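Side-chain contact in uncharacterized protein (Corynebacterium glutamicum, PDB 2NSF), which probably catalyses the mycothiol-dependent isomerization of maleylpyruvate, as a zinc-binding enzyme: residues 165-168 and 169-173. Residues are numbered along the deposited sequence; the frame is centred on the assembly and turned at random.
With ZN (zinc ion), chain E.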
loop_
_atom_site.group_PDB
_atom_site.type_symbol
_atom_site.label_atom_id
_atom_site.label_comp_id
_atom_site.label_asym_id
_atom_site.label_seq_id
_atom_site.Cartn_x
_atom_site.Cartn_y
_atom_site.Cartn_z
ATOM N N VAL A 165 4.448 -1.842 -1.778
ATOM C CA VAL A 165 5.277 -3.029 -1.924
ATOM C C VAL A 165 4.934 -4.197 -1.008
ATOM O O VAL A 165 4.966 -5.346 -1.442
ATOM C CB VAL A 165 6.789 -2.688 -1.787
ATOM C CG1 VAL A 165 7.235 -1.841 -2.978
ATOM C CG2 VAL A 165 7.059 -1.951 -0.487
ATOM N N TRP A 166 4.594 -3.923 0.248
ATOM C CA TRP A 166 4.264 -5.017 1.154
ATOM C C TRP A 166 2.934 -5.672 0.824
ATOM O O TRP A 166 2.787 -6.888 0.965
ATOM C CB TRP A 166 4.261 -4.541 2.611
ATOM C CG TRP A 166 5.635 -4.353 3.180
ATOM C CD1 TRP A 166 6.269 -3.171 3.426
ATOM C CD2 TRP A 166 6.548 -5.389 3.574
ATOM N NE1 TRP A 166 7.519 -3.404 3.954
ATOM C CE2 TRP A 166 7.716 -4.757 4.053
ATOM C CE3 TRP A 166 6.490 -6.791 3.565
ATOM C CZ2 TRP A 166 8.823 -5.479 4.523
ATOM C CZ3 TRP A 166 7.596 -7.514 4.033
ATOM C CH2 TRP A 166 8.745 -6.853 4.504
ATOM N N ILE A 167 1.961 -4.882 0.378
ATOM C CA ILE A 167 0.670 -5.446 0.041
ATOM C C ILE A 167 0.632 -6.011 -1.374
ATOM O O ILE A 167 0.121 -7.108 -1.586
ATOM C CB ILE A 167 -0.468 -4.421 0.194
ATOM C CG1 ILE A 167 -0.546 -3.950 1.653
ATOM C CG2 ILE A 167 -1.787 -5.055 -0.234
ATOM C CD1 ILE A 167 -1.557 -2.840 1.898
ATOM N N HIS A 168 1.160 -5.279 -2.351
ATOM C CA HIS A 168 1.139 -5.798 -3.711
ATOM C C HIS A 168 2.011 -7.034 -3.869
ATOM O O HIS A 168 1.871 -7.772 -4.839
ATOM C CB HIS A 168 1.518 -4.712 -4.721
ATOM C CG HIS A 168 0.439 -3.691 -4.913
ATOM N ND1 HIS A 168 -0.894 -4.031 -4.950
ATOM C CD2 HIS A 168 0.491 -2.348 -5.070
ATOM C CE1 HIS A 168 -1.622 -2.940 -5.117
ATOM N NE2 HIS A 168 -0.805 -1.908 -5.193
ATOM N N ALA A 169 2.903 -7.273 -2.913
ATOM C CA ALA A 169 3.737 -8.472 -2.968
ATOM C C ALA A 169 2.780 -9.655 -2.852
ATOM O O ALA A 169 2.972 -10.696 -3.482
ATOM C CB ALA A 169 4.735 -8.481 -1.820
ATOM N N VAL A 170 1.736 -9.491 -2.044
ATOM C CA VAL A 170 0.749 -10.553 -1.873
ATOM C C VAL A 170 -0.104 -10.697 -3.127
ATOM O O VAL A 170 -0.382 -11.810 -3.572
ATOM C CB VAL A 170 -0.197 -10.266 -0.685
ATOM C CG1 VAL A 170 -1.137 -11.442 -0.475
ATOM C CG2 VAL A 170 0.613 -9.994 0.563
ATOM N N ASP A 171 -0.501 -9.564 -3.701
ATOM C CA ASP A 171 -1.342 -9.552 -4.895
ATOM C C ASP A 171 -0.716 -10.238 -6.107
ATOM O O ASP A 171 -1.432 -10.655 -7.022
ATOM C CB ASP A 171 -1.715 -8.116 -5.268
ATOM C CG ASP A 171 -2.524 -7.419 -4.189
ATOM O OD1 ASP A 171 -3.265 -8.108 -3.452
ATOM O OD2 ASP A 171 -2.432 -6.178 -4.090
ATOM N N LEU A 172 0.609 -10.348 -6.126
ATOM C CA LEU A 172 1.290 -11.002 -7.243
ATOM C C LEU A 172 0.879 -12.464 -7.365
ATOM O O LEU A 172 0.989 -13.057 -8.431
ATOM C CB LEU A 172 2.808 -10.898 -7.085
ATOM C CG LEU A 172 3.411 -9.572 -7.557
ATOM C CD1 LEU A 172 4.889 -9.532 -7.222
ATOM C CD2 LEU A 172 3.180 -9.421 -9.061
ATOM N N GLY A 173 0.408 -13.046 -6.268
ATOM C CA GLY A 173 -0.031 -14.428 -6.314
ATOM C C GLY A 173 1.063 -15.476 -6.346
ATOM O O GLY A 173 0.900 -16.530 -6.966
HETATM ZN ZN ZN E . -1.397 0.138 -5.394
HETATM O O HOH W 1 -2.173 2.135 -4.950
HETATM O O HOH W 2 -2.453 -0.249 -3.236
#
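Ile167 O accepts from both Asp171 N (3.3 Å) and Val170 N (2.9 Å) in the last turns of helix 156-171, one continuous helix that carries two zinc ligands, Glu164 and His168. The first donor lies in the carbonyl plane, the second well above it. Weak bonds from Ala169 N to Val165 O and from Leu172 N to His168 O flank this doubly accepting carbonyl, and Gly173 is the first residue to depart from helical backbone angles, with positive phi.

On one side of the helix, the side chains of His168 and Asp171 form a His-carboxylate hydrogen bond in the second shell of the zinc. His168 NE2 binds the zinc ion at 2.1 Å, beside Glu164, His72 and two waters, while His168 ND1 donates to Asp171 OD2 at 2.8 Å. The oxygen sits at the ring edge, 14° out of the imidazole plane, and accepts through its anti lone pair; ring and carboxylate planes stand 54° apart. This second-shell bond restrains ring rotation and would be expected to make His168 NE2 more electron-rich. A salt bridge to Arg242 holds Asp171 OD2 as well. With CG beside its backbone N (chi1 -62°), Asp171 runs alongside Ile167, bringing OD2 to 4.1 Å from Ile167 CG2.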